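Local coordinates for protein eEF1A lysine and N-terminal methyltransferase (Homo sapiens, PDB 5WCJ) that methylates elongation factor 1-alpha at its N-terminal glycine through its C-terminal domain, the part in this structure, and at a lysine through its N-terminal domain, at residues P65-D70 and S91-V96; E113-Y118 and V150-T155; M134-P139 and N163-D168; F183-V188 and F200-P205. All coordinates share one frame; numbering follows the deposited sequence.

Contact 1: P65-D70 and S91-V96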
loop_
_atom_site.group_PDB
_atom_site.type_symbol
_atom_site.label_atom_id
_atom_site.label_comp_id
_atom_site.label_asym_id
_atom_site.label_seq_id
_atom_site.Cartn_x
_atom_site.Cartn_y
_atom_site.Cartn_z
ATOM N N PRO A 65 -9.935 10.985 5.045
ATOM C CA PRO A 65 -11.387 10.728 5.033
ATOM C C PRO A 65 -12.020 10.413 3.660
ATOM O O PRO A 65 -13.105 9.840 3.604
ATOM C CB PRO A 65 -11.980 12.012 5.660
ATOM C CG PRO A 65 -10.941 13.048 5.471
ATOM C CD PRO A 65 -9.619 12.339 5.562
ATOM N N LYS A 66 -11.340 10.729 2.569
ATOM C CA LYS A 66 -11.811 10.357 1.241
ATOM C C LYS A 66 -11.078 9.146 0.630
ATOM O O LYS A 66 -11.243 8.877 -0.549
ATOM C CB LYS A 66 -11.690 11.552 0.296
ATOM C CG LYS A 66 -12.568 12.715 0.730
ATOM C CD LYS A 66 -12.429 13.846 -0.279
ATOM C CE LYS A 66 -13.199 15.077 0.153
ATOM N NZ LYS A 66 -13.328 16.016 -0.978
ATOM N N SER A 67 -10.290 8.423 1.421
ATOM C CA SER A 67 -9.665 7.192 0.922
ATOM C C SER A 67 -10.707 6.078 0.821
ATOM O O SER A 67 -11.648 6.001 1.623
ATOM C CB SER A 67 -8.490 6.761 1.812
ATOM O OG SER A 67 -8.914 6.450 3.131
ATOM N N CYS A 68 -10.510 5.224 -0.172
ATOM C CA CYS A 68 -11.317 4.036 -0.387
ATOM C C CYS A 68 -10.338 2.882 -0.478
ATOM O O CYS A 68 -9.539 2.854 -1.373
ATOM C CB CYS A 68 -12.097 4.130 -1.691
ATOM S SG CYS A 68 -13.245 2.748 -1.879
ATOM N N ILE A 69 -10.392 1.989 0.491
ATOM C CA ILE A 69 -9.392 0.926 0.632
ATOM C C ILE A 69 -10.012 -0.433 0.369
ATOM O O ILE A 69 -11.031 -0.780 0.958
ATOM C CB ILE A 69 -8.805 0.954 2.038
ATOM C CG1 ILE A 69 -8.104 2.307 2.289
ATOM C CG2 ILE A 69 -7.883 -0.243 2.272
ATOM C CD1 ILE A 69 -7.699 2.543 3.736
ATOM N N ASP A 70 -9.344 -1.223 -0.470
ATOM C CA ASP A 70 -9.576 -2.663 -0.585
ATOM C C ASP A 70 -8.364 -3.355 0.050
ATOM O O ASP A 70 -7.237 -3.101 -0.356
ATOM C CB ASP A 70 -9.689 -3.051 -2.043
ATOM C CG ASP A 70 -11.024 -2.642 -2.661
ATOM O OD1 ASP A 70 -12.070 -3.065 -2.130
ATOM O OD2 ASP A 70 -11.030 -1.959 -3.709
ATOM N N SER A 91 -16.326 -0.852 6.290
ATOM C CA SER A 91 -17.316 0.197 5.998
ATOM C C SER A 91 -17.425 0.362 4.502
ATOM O O SER A 91 -16.745 -0.349 3.751
ATOM C CB SER A 91 -16.877 1.529 6.637
ATOM O OG SER A 91 -15.709 2.048 6.007
ATOM N N ASP A 92 -18.248 1.312 4.062
ATOM C CA ASP A 92 -18.342 1.665 2.637
ATOM C C ASP A 92 -16.994 2.031 1.985
ATOM O O ASP A 92 -16.775 1.738 0.822
ATOM C CB ASP A 92 -19.323 2.832 2.442
ATOM N N ARG A 93 -16.101 2.636 2.761
ATOM C CA ARG A 93 -14.752 3.015 2.320
ATOM C C ARG A 93 -13.626 2.021 2.657
ATOM O O ARG A 93 -12.481 2.309 2.343
ATOM C CB ARG A 93 -14.338 4.326 3.005
ATOM C CG ARG A 93 -15.215 5.519 2.725
ATOM C CD ARG A 93 -14.530 6.811 3.150
ATOM N NE ARG A 93 -14.244 6.928 4.593
ATOM C CZ ARG A 93 -13.036 7.032 5.166
ATOM N NH1 ARG A 93 -11.890 6.990 4.465
ATOM N NH2 ARG A 93 -12.962 7.187 6.481
ATOM N N MET A 94 -13.903 0.957 3.392
ATOM C CA MET A 94 -12.861 -0.053 3.667
ATOM C C MET A 94 -13.446 -1.435 3.665
ATOM O O MET A 94 -14.269 -1.780 4.534
ATOM C CB MET A 94 -12.140 0.192 4.984
ATOM C CG MET A 94 -10.946 -0.774 5.172
ATOM S SD MET A 94 -9.628 0.035 6.050
ATOM C CE MET A 94 -10.429 0.582 7.548
ATOM N N LYS A 95 -13.040 -2.223 2.671
ATOM C CA LYS A 95 -13.526 -3.579 2.488
ATOM C C LYS A 95 -12.345 -4.539 2.584
ATOM O O LYS A 95 -11.285 -4.263 2.020
ATOM C CB LYS A 95 -14.141 -3.744 1.099
ATOM C CG LYS A 95 -15.354 -2.878 0.798
ATOM C CD LYS A 95 -16.568 -3.305 1.604
ATOM C CE LYS A 95 -17.756 -2.390 1.335
ATOM N NZ LYS A 95 -18.738 -2.520 2.435
ATOM N N VAL A 96 -12.554 -5.667 3.245
ATOM C CA VAL A 96 -11.544 -6.709 3.355
ATOM C C VAL A 96 -12.027 -7.927 2.582
ATOM O O VAL A 96 -13.177 -8.344 2.709
ATOM C CB VAL A 96 -11.207 -7.060 4.806
ATOM C CG1 VAL A 96 -10.163 -8.184 4.875
ATOM C CG2 VAL A 96 -10.653 -5.837 5.520
HETATM O O HOH W 1 -10.833 3.998 3.784
#
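R93 reaches across to the start of the neighbouring strand, where its NH1 donates to S67 O at 3.0 Å. The two strands, 67-73 and 94-98, are the parallel outer pair of a Rossmann-like methyltransferase sheet. Helix 76-85 links them in a beta-alpha-beta crossover. The R93 bond lies close to the guanidinium plane. P65 O sits over one face of the same group, 3.2 Å from R93 CZ, and is not hydrogen-bonded to it. The chain bends at chi3 (-63°), which turns the guanidinium back against the 65-67 backbone. R93 NH2 donates to H61 O, near the end of helix 55-63. With an alanine in place of R93, S67 O and H61 O would probably lose this donor, and P65 O the flat group that lies against it. The R93 backbone also takes part: its O accepts from I69 N at 2.8 Å. A water donates to both S67 O and R93 O, bridging the two segments beside that bond. One step on, K95 N donates to I69 O at 3.0 Å.

I69 and M94 lie side by side on the face packed by helix 55-63, with V60 touching I69 and P57 touching M94. D70 and K95 occupy the other face. There D70 OD1 comes no closer than 3.9 Å to K95 CB, while D70 OD2 is hydrogen-bonded to Y118 OH. A type I turn from S91 to M94 leads into the second strand. On the helix-covered face, I69 CD1 meets M94 SD at 3.9 Å.

Contact 2: E113-Y118 and V150-T155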
loop_
_atom_site.group_PDB
_atom_site.type_symbol
_atom_site.label_atom_id
_atom_site.label_comp_id
_atom_site.label_asym_id
_atom_site.label_seq_id
_atom_site.Cartn_x
_atom_site.Cartn_y
_atom_site.Cartn_z
ATOM N N GLU A 113 -12.011 -3.849 -19.561
ATOM C CA GLU A 113 -12.106 -2.390 -19.386
ATOM C C GLU A 113 -12.816 -2.039 -18.067
ATOM O O GLU A 113 -12.661 -0.926 -17.554
ATOM C CB GLU A 113 -12.833 -1.740 -20.572
ATOM N N ALA A 114 -13.588 -2.990 -17.530
ATOM C CA ALA A 114 -14.195 -2.863 -16.200
ATOM C C ALA A 114 -13.187 -2.899 -15.037
ATOM O O ALA A 114 -13.528 -2.459 -13.939
ATOM C CB ALA A 114 -15.254 -3.945 -15.993
ATOM N N ARG A 115 -11.971 -3.413 -15.265
ATOM C CA ARG A 115 -10.992 -3.644 -14.187
ATOM C C ARG A 115 -10.657 -2.404 -13.342
ATOM O O ARG A 115 -10.745 -1.279 -13.828
ATOM C CB ARG A 115 -9.697 -4.278 -14.722
ATOM C CG ARG A 115 -8.714 -3.354 -15.419
ATOM C CD ARG A 115 -7.641 -4.176 -16.104
ATOM N NE ARG A 115 -6.526 -3.360 -16.582
ATOM C CZ ARG A 115 -6.477 -2.679 -17.731
ATOM N NH1 ARG A 115 -7.494 -2.676 -18.592
ATOM N NH2 ARG A 115 -5.380 -1.978 -18.023
ATOM N N PRO A 116 -10.257 -2.612 -12.071
ATOM C CA PRO A 116 -10.023 -1.445 -11.223
ATOM C C PRO A 116 -8.744 -0.712 -11.563
ATOM O O PRO A 116 -7.896 -1.218 -12.308
ATOM C CB PRO A 116 -9.968 -2.027 -9.801
ATOM C CG PRO A 116 -10.237 -3.492 -9.938
ATOM C CD PRO A 116 -9.949 -3.859 -11.356
ATOM N N CYS A 117 -8.640 0.496 -11.032
ATOM C CA CYS A 117 -7.518 1.365 -11.276
ATOM C C CYS A 117 -7.182 2.062 -9.957
ATOM O O CYS A 117 -7.862 3.008 -9.546
ATOM C CB CYS A 117 -7.885 2.372 -12.363
ATOM S SG CYS A 117 -6.443 3.027 -13.198
ATOM N N TYR A 118 -6.156 1.560 -9.274
ATOM C CA TYR A 118 -5.783 2.080 -7.967
ATOM C C TYR A 118 -4.739 3.169 -8.086
ATOM O O TYR A 118 -3.788 3.059 -8.876
ATOM C CB TYR A 118 -5.266 0.954 -7.066
ATOM C CG TYR A 118 -6.316 -0.071 -6.729
ATOM C CD1 TYR A 118 -7.241 0.156 -5.706
ATOM C CD2 TYR A 118 -6.391 -1.266 -7.421
ATOM C CE1 TYR A 118 -8.214 -0.770 -5.394
ATOM C CE2 TYR A 118 -7.372 -2.201 -7.116
ATOM C CZ TYR A 118 -8.279 -1.941 -6.096
ATOM O OH TYR A 118 -9.243 -2.859 -5.747
ATOM N N VAL A 150 0.081 -6.300 -11.779
ATOM C CA VAL A 150 0.052 -5.161 -10.835
ATOM C C VAL A 150 0.050 -3.844 -11.621
ATOM O O VAL A 150 -0.761 -2.948 -11.382
ATOM C CB VAL A 150 1.225 -5.212 -9.835
ATOM C CG1 VAL A 150 1.258 -3.984 -8.942
ATOM C CG2 VAL A 150 1.169 -6.489 -8.985
ATOM N N LYS A 151 0.949 -3.730 -12.575
ATOM C CA LYS A 151 1.005 -2.533 -13.397
ATOM C C LYS A 151 -0.325 -2.257 -14.080
ATOM O O LYS A 151 -0.732 -1.101 -14.195
ATOM C CB LYS A 151 2.130 -2.672 -14.435
ATOM C CG LYS A 151 2.187 -1.546 -15.473
ATOM C CD LYS A 151 3.246 -1.826 -16.531
ATOM C CE LYS A 151 2.979 -1.006 -17.788
ATOM N NZ LYS A 151 4.160 -1.019 -18.701
ATOM N N SER A 152 -1.004 -3.311 -14.529
ATOM C CA SER A 152 -2.254 -3.153 -15.276
ATOM C C SER A 152 -3.410 -2.589 -14.421
ATOM O O SER A 152 -4.357 -2.048 -14.985
ATOM C CB SER A 152 -2.659 -4.463 -15.997
ATOM O OG SER A 152 -3.310 -5.374 -15.129
ATOM N N ILE A 153 -3.326 -2.686 -13.081
ATOM C CA ILE A 153 -4.344 -2.133 -12.205
ATOM C C ILE A 153 -3.916 -0.900 -11.440
ATOM O O ILE A 153 -4.601 -0.502 -10.497
ATOM C CB ILE A 153 -4.955 -3.185 -11.247
ATOM C CG1 ILE A 153 -3.903 -3.875 -10.353
ATOM C CG2 ILE A 153 -5.751 -4.205 -12.065
ATOM C CD1 ILE A 153 -4.518 -4.566 -9.148
ATOM N N LEU A 154 -2.811 -0.293 -11.847
ATOM C CA LEU A 154 -2.317 0.912 -11.205
ATOM C C LEU A 154 -2.600 2.077 -12.153
ATOM O O LEU A 154 -2.431 1.956 -13.353
ATOM C CB LEU A 154 -0.814 0.788 -10.918
ATOM C CG LEU A 154 -0.145 1.884 -10.081
ATOM C CD1 LEU A 154 -0.531 1.828 -8.609
ATOM C CD2 LEU A 154 1.366 1.818 -10.209
ATOM N N THR A 155 -2.962 3.215 -11.603
ATOM C CA THR A 155 -3.058 4.437 -12.427
ATOM C C THR A 155 -1.662 4.812 -12.973
ATOM O O THR A 155 -0.633 4.478 -12.362
ATOM C CB THR A 155 -3.623 5.625 -11.648
ATOM O OG1 THR A 155 -2.744 5.934 -10.566
ATOM C CG2 THR A 155 -5.020 5.327 -11.132
#
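C117 and Y118 run beside I153 and L154, with C117 CA 4.8 Å from I153 CA, and one parallel bridge, Y118 with L154, joins the two backbones. Y118 N donates to I153 O at 2.9 Å, almost straight at 176°. T155 N then donates to Y118 O, also at 2.9 Å.

R115 makes the main polar side-chain contact. It grips S152 O side-on with two nitrogens, NE at 3.0 Å and NH2 at 3.2 Å. NH2 lies in the carbonyl plane on a lone pair, while NE stands above that plane. The chain is extended from CG to NE, which carries the guanidinium across to S152 O. R115 NH1 is held in turn by G112 O.

This is where the central strand 118-123 of the Rossmann-like sheet begins. The short strand 154-155 lies beside that beginning, just after helix 144-152 and ahead of strand 158-164.

I153 and Y118 lie side by side, with I153 CD1 4.2 Å from Y118 CD2. I153 O sits at the edge of the Y118 ring. L108 of helix 101-109 and L47 of strand 44-49 touch both side chains. C117 SG lies 3.4 Å from T155 CG2. The SG is anti to the backbone N (chi1 -157°), which brings it alongside T155. P116 CD touches I153 CG2 at 4.3 Å.

Contact 3: M134-P139 and N163-D168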
loop_
_atom_site.group_PDB
_atom_site.type_symbol
_atom_site.label_atom_id
_atom_site.label_comp_id
_atom_site.label_asym_id
_atom_site.label_seq_id
_atom_site.Cartn_x
_atom_site.Cartn_y
_atom_site.Cartn_z
ATOM N N MET A 134 12.590 -16.175 0.190
ATOM C CA MET A 134 12.172 -14.939 0.832
ATOM C C MET A 134 10.708 -15.127 1.194
ATOM O O MET A 134 9.981 -15.878 0.539
ATOM C CB MET A 134 12.366 -13.723 -0.092
ATOM C CG MET A 134 11.565 -13.804 -1.376
ATOM S SD MET A 134 12.056 -12.628 -2.631
ATOM C CE MET A 134 11.316 -11.141 -1.969
ATOM N N SER A 135 10.289 -14.504 2.288
ATOM C CA SER A 135 8.895 -14.609 2.727
ATOM C C SER A 135 8.152 -13.262 2.785
ATOM O O SER A 135 6.929 -13.258 2.941
ATOM C CB SER A 135 8.828 -15.293 4.103
ATOM O OG SER A 135 9.611 -14.581 5.027
ATOM N N CYS A 136 8.895 -12.152 2.659
ATOM C CA CYS A 136 8.341 -10.799 2.748
ATOM C C CYS A 136 8.774 -9.960 1.542
ATOM O O CYS A 136 9.833 -9.327 1.563
ATOM C CB CYS A 136 8.792 -10.171 4.056
ATOM S SG CYS A 136 8.042 -8.558 4.361
ATOM N N PRO A 137 8.017 -9.959 0.453
ATOM C CA PRO A 137 6.868 -10.834 0.205
ATOM C C PRO A 137 7.330 -12.202 -0.300
ATOM O O PRO A 137 8.497 -12.355 -0.678
ATOM C CB PRO A 137 6.166 -10.116 -0.933
ATOM C CG PRO A 137 7.286 -9.532 -1.725
ATOM C CD PRO A 137 8.354 -9.159 -0.740
ATOM N N PRO A 138 6.412 -13.170 -0.358
ATOM C CA PRO A 138 6.701 -14.383 -1.129
ATOM C C PRO A 138 7.148 -14.038 -2.564
ATOM O O PRO A 138 6.644 -13.079 -3.161
ATOM C CB PRO A 138 5.353 -15.127 -1.110
ATOM C CG PRO A 138 4.664 -14.612 0.114
ATOM C CD PRO A 138 5.050 -13.173 0.190
ATOM N N PRO A 139 8.099 -14.798 -3.134
ATOM C CA PRO A 139 8.721 -14.381 -4.402
ATOM C C PRO A 139 7.766 -14.234 -5.580
ATOM O O PRO A 139 8.022 -13.437 -6.477
ATOM C CB PRO A 139 9.760 -15.493 -4.684
ATOM C CG PRO A 139 9.502 -16.569 -3.724
ATOM C CD PRO A 139 8.726 -16.016 -2.578
ATOM N N ASN A 163 6.990 -3.622 1.010
ATOM C CA ASN A 163 7.799 -3.913 2.180
ATOM C C ASN A 163 8.617 -5.144 1.798
ATOM O O ASN A 163 8.035 -6.201 1.551
ATOM C CB ASN A 163 6.903 -4.192 3.374
ATOM C CG ASN A 163 7.666 -4.622 4.624
ATOM O OD1 ASN A 163 8.835 -4.321 4.779
ATOM N ND2 ASN A 163 6.972 -5.325 5.536
ATOM N N LEU A 164 9.953 -5.010 1.757
ATOM C CA LEU A 164 10.876 -6.102 1.339
ATOM C C LEU A 164 11.851 -6.490 2.452
ATOM O O LEU A 164 12.524 -5.627 3.031
ATOM C CB LEU A 164 11.673 -5.662 0.126
ATOM C CG LEU A 164 12.747 -6.594 -0.476
ATOM C CD1 LEU A 164 12.054 -7.756 -1.169
ATOM C CD2 LEU A 164 13.584 -5.824 -1.473
ATOM N N VAL A 165 11.902 -7.779 2.755
ATOM C CA VAL A 165 12.972 -8.349 3.585
ATOM C C VAL A 165 13.628 -9.410 2.731
ATOM O O VAL A 165 12.993 -10.402 2.404
ATOM C CB VAL A 165 12.459 -8.975 4.866
ATOM C CG1 VAL A 165 13.613 -9.679 5.606
ATOM C CG2 VAL A 165 11.801 -7.914 5.763
ATOM N N CYS A 166 14.880 -9.203 2.348
ATOM C CA CYS A 166 15.588 -10.206 1.587
ATOM C C CYS A 166 17.055 -10.202 2.017
ATOM O O CYS A 166 17.809 -9.319 1.611
ATOM C CB CYS A 166 15.414 -9.925 0.111
ATOM S SG CYS A 166 15.955 -11.266 -0.967
ATOM N N ARG A 167 17.420 -11.139 2.908
ATOM C CA ARG A 167 18.806 -11.259 3.383
ATOM C C ARG A 167 19.756 -11.879 2.354
ATOM O O ARG A 167 20.954 -11.613 2.390
ATOM C CB ARG A 167 18.864 -12.046 4.701
ATOM C CG ARG A 167 18.209 -11.330 5.877
ATOM C CD ARG A 167 18.384 -12.098 7.184
ATOM N NE ARG A 167 17.704 -11.408 8.283
ATOM C CZ ARG A 167 18.197 -10.371 8.951
ATOM N NH1 ARG A 167 19.406 -9.865 8.685
ATOM N NH2 ARG A 167 17.478 -9.829 9.931
ATOM N N ASP A 168 19.224 -12.699 1.453
ATOM C CA ASP A 168 19.993 -13.265 0.340
ATOM C C ASP A 168 20.247 -12.157 -0.679
ATOM O O ASP A 168 19.330 -11.769 -1.436
ATOM C CB ASP A 168 19.195 -14.418 -0.249
ATOM C CG ASP A 168 19.852 -15.075 -1.456
ATOM O OD1 ASP A 168 20.724 -14.485 -2.121
ATOM O OD2 ASP A 168 19.431 -16.202 -1.754
HETATM O O HOH W 2 11.776 -12.553 3.510
#
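C136 points its side chain at the end of strand 158-164. Its CB lies 3.9 Å from V165 CB. Its SG, anti to the backbone N (chi1 -174°), turns along the strand to N163, where it is 3.6 Å from ND2 of the amide. That amide is held from outside: N163 ND2 donates to D124 OD1, and N163 OD1 accepts from N196 ND2. The backbone of C136 makes the direct polar link. V165 N donates to C136 O at 2.8 Å. A water also bridges the segments, accepting from S135 N and donating to V165 O.

Beyond the cysteine, the peptide bond before P137 is cis, and P137 CD packs against L164 CD1 at 4.0 Å. In the conformer given, M134 CE meets the same L164 CD1.

The loop 134-139 follows strand 118-123 and precedes helix 144-152 in this Rossmann-like domain. Helix 169-182 packs on M134 and C166 through L171. Helix 21-28 touches N163 through H22 and M26, while strand 197-202 lies beside N163 and L164.

Contact 4: F183-V188 and F200-P205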
loop_
_atom_site.group_PDB
_atom_site.type_symbol
_atom_site.label_atom_id
_atom_site.label_comp_id
_atom_site.label_asym_id
_atom_site.label_seq_id
_atom_site.Cartn_x
_atom_site.Cartn_y
_atom_site.Cartn_z
ATOM N N PHE A 183 8.740 -1.244 -13.397
ATOM C CA PHE A 183 8.540 0.082 -12.815
ATOM C C PHE A 183 9.859 0.849 -12.850
ATOM O O PHE A 183 10.661 0.783 -11.902
ATOM C CB PHE A 183 8.023 -0.014 -11.380
ATOM C CG PHE A 183 6.706 -0.720 -11.260
ATOM C CD1 PHE A 183 5.510 -0.018 -11.382
ATOM C CD2 PHE A 183 6.657 -2.074 -11.037
ATOM C CE1 PHE A 183 4.287 -0.670 -11.287
ATOM C CE2 PHE A 183 5.447 -2.740 -10.935
ATOM C CZ PHE A 183 4.259 -2.040 -11.060
ATOM N N PRO A 184 10.097 1.591 -13.939
ATOM C CA PRO A 184 11.460 2.131 -14.102
ATOM C C PRO A 184 11.866 3.253 -13.137
ATOM O O PRO A 184 13.056 3.517 -12.976
ATOM C CB PRO A 184 11.523 2.562 -15.580
ATOM C CG PRO A 184 10.152 2.427 -16.136
ATOM C CD PRO A 184 9.284 1.669 -15.171
ATOM N N LEU A 185 10.915 3.884 -12.464
ATOM C CA LEU A 185 11.253 4.843 -11.432
ATOM C C LEU A 185 11.140 4.119 -10.088
ATOM O O LEU A 185 10.036 3.722 -9.710
ATOM C CB LEU A 185 10.305 6.017 -11.515
ATOM C CG LEU A 185 10.519 7.154 -10.523
ATOM C CD1 LEU A 185 11.916 7.720 -10.663
ATOM C CD2 LEU A 185 9.473 8.240 -10.701
ATOM N N LEU A 186 12.280 3.923 -9.421
ATOM C CA LEU A 186 12.374 3.225 -8.151
ATOM C C LEU A 186 12.996 4.169 -7.134
ATOM O O LEU A 186 13.993 4.859 -7.445
ATOM C CB LEU A 186 13.289 2.022 -8.300
ATOM C CG LEU A 186 12.772 0.651 -7.868
ATOM C CD1 LEU A 186 11.448 0.306 -8.546
ATOM C CD2 LEU A 186 13.828 -0.404 -8.184
ATOM N N TYR A 187 12.374 4.250 -5.960
ATOM C CA TYR A 187 12.975 4.846 -4.779
ATOM C C TYR A 187 13.025 3.798 -3.683
ATOM O O TYR A 187 12.191 2.875 -3.649
ATOM C CB TYR A 187 12.170 6.016 -4.279
ATOM C CG TYR A 187 11.928 7.115 -5.283
ATOM C CD1 TYR A 187 12.902 8.093 -5.526
ATOM C CD2 TYR A 187 10.706 7.222 -5.958
ATOM C CE1 TYR A 187 12.668 9.123 -6.417
ATOM C CE2 TYR A 187 10.465 8.250 -6.862
ATOM C CZ TYR A 187 11.452 9.212 -7.069
ATOM O OH TYR A 187 11.227 10.233 -7.957
ATOM N N VAL A 188 13.955 3.987 -2.743
ATOM C CA VAL A 188 14.230 3.005 -1.698
ATOM C C VAL A 188 14.395 3.723 -0.358
ATOM O O VAL A 188 15.097 4.748 -0.285
ATOM C CB VAL A 188 15.499 2.183 -1.997
ATOM C CG1 VAL A 188 15.788 1.214 -0.850
ATOM C CG2 VAL A 188 15.379 1.446 -3.327
ATOM N N PHE A 200 9.457 2.072 -3.442
ATOM C CA PHE A 200 8.388 2.909 -3.996
ATOM C C PHE A 200 8.588 2.901 -5.501
ATOM O O PHE A 200 9.636 3.370 -6.020
ATOM C CB PHE A 200 8.497 4.338 -3.489
ATOM C CG PHE A 200 8.617 4.467 -2.007
ATOM C CD1 PHE A 200 7.480 4.558 -1.208
ATOM C CD2 PHE A 200 9.879 4.538 -1.392
ATOM C CE1 PHE A 200 7.593 4.687 0.162
ATOM C CE2 PHE A 200 9.992 4.667 -0.024
ATOM C CZ PHE A 200 8.847 4.765 0.754
ATOM N N CYS A 201 7.631 2.346 -6.223
ATOM C CA CYS A 201 7.805 2.047 -7.637
ATOM C C CYS A 201 6.786 2.805 -8.467
ATOM O O CYS A 201 5.568 2.772 -8.210
ATOM C CB CYS A 201 7.647 0.540 -7.911
ATOM S SG CYS A 201 8.602 -0.490 -6.768
ATOM N N GLN A 202 7.285 3.479 -9.485
ATOM C CA GLN A 202 6.415 4.235 -10.388
ATOM C C GLN A 202 6.774 3.970 -11.851
ATOM O O GLN A 202 7.818 3.350 -12.168
ATOM C CB GLN A 202 6.518 5.708 -10.053
ATOM C CG GLN A 202 5.936 6.040 -8.699
ATOM C CD GLN A 202 5.749 7.515 -8.505
ATOM O OE1 GLN A 202 6.718 8.234 -8.326
ATOM N NE2 GLN A 202 4.505 7.981 -8.566
ATOM N N LEU A 203 5.908 4.443 -12.735
ATOM C CA LEU A 203 5.966 4.073 -14.142
ATOM C C LEU A 203 6.711 5.044 -15.062
ATOM O O LEU A 203 7.185 4.617 -16.108
ATOM C CB LEU A 203 4.551 3.833 -14.665
ATOM C CG LEU A 203 3.833 2.639 -14.040
ATOM C CD1 LEU A 203 2.339 2.682 -14.345
ATOM C CD2 LEU A 203 4.434 1.335 -14.513
ATOM N N HIS A 204 6.832 6.312 -14.687
ATOM C CA HIS A 204 7.336 7.349 -15.620
ATOM C C HIS A 204 8.498 8.172 -15.057
ATOM O O HIS A 204 8.274 9.214 -14.426
ATOM C CB HIS A 204 6.177 8.255 -16.038
ATOM C CG HIS A 204 5.069 7.512 -16.699
ATOM N ND1 HIS A 204 3.796 7.460 -16.178
ATOM C CD2 HIS A 204 5.063 6.712 -17.790
ATOM C CE1 HIS A 204 3.041 6.691 -16.944
ATOM N NE2 HIS A 204 3.786 6.221 -17.925
ATOM N N PRO A 205 9.744 7.719 -15.293
ATOM C CA PRO A 205 10.929 8.442 -14.802
ATOM C C PRO A 205 11.062 9.894 -15.312
ATOM O O PRO A 205 11.614 10.734 -14.601
ATOM C CB PRO A 205 12.112 7.600 -15.309
ATOM C CG PRO A 205 11.547 6.319 -15.761
ATOM C CD PRO A 205 10.119 6.572 -16.132
#
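This is an antiparallel beta-hairpin contact at the edge of the sheet. The hairpin follows helix 169-182; strand 185-190 is outermost and strand 197-202 antiparallel to its neighbours, as in the Rossmann-like methyltransferase fold. L185 pairs with Q202 and Y187 with F200 as hydrogen-bonded pairs, and L186 with C201 lies between them as a non-hydrogen-bonded pair. Both bonds of the Y187-F200 pair measure 2.9 Å, Y187 N to F200 O and F200 N to Y187 O. The L185-Q202 pair is less even: Q202 N to L185 O is 2.8 Å, but L185 N to Q202 O is 3.2 Å.

L185, Y187, F200 and Q202 share one face. Q202 lies alongside L185, with OE1 3.6 Å from L185 CD2. Q202 OE1 also lies at the edge of the Y187 ring, the amide and ring planes 46° apart. Q202 NE2 is hydrogen-bonded to G158 O.

F183, just past helix 169-182, packs on the C201 side. Its CB is 3.5 Å from C201 CB. CG lies anti to the carbonyl carbon (chi1 -60°), and the ring reaches L203, with CD1 3.6 Å from L203 CD2. C201 SG makes an oblique sulfur-aromatic contact with the ring. F160 and K151 also touch the ring. With alanine in place of F183, a gap is likely to open between C201 and L203, and F160 would lose the ring it meets. At the open end of the hairpin, P184 CB packs on P205 CG at 3.8 Å.

How the contacts relate
All four contacts reach one seven-stranded mixed sheet, contact 2 through Y118 at the start of strand 118-123. Contact 1 and contact 4 hold its two outermost strands, with centres about 26 Å apart on opposite sides of the chain's centre. Contact 2 stands between them, its centre about 17 Å from each. It touches contact 1 through D70 OD2 and Y118 OH, a probable hydrogen bond of 2.9 Å. It touches contact 4 by packing, with K151 CG 3.8 Å from L203 CD2. Contacts 2 and 3 cross along the chain. The N163 side chain of contact 3 is about 6 Å from the bound S-adenosyl-L-homocysteine. The D70 side chain of contact 1 is about 12 Å from the bound S-adenosyl-L-homocysteine.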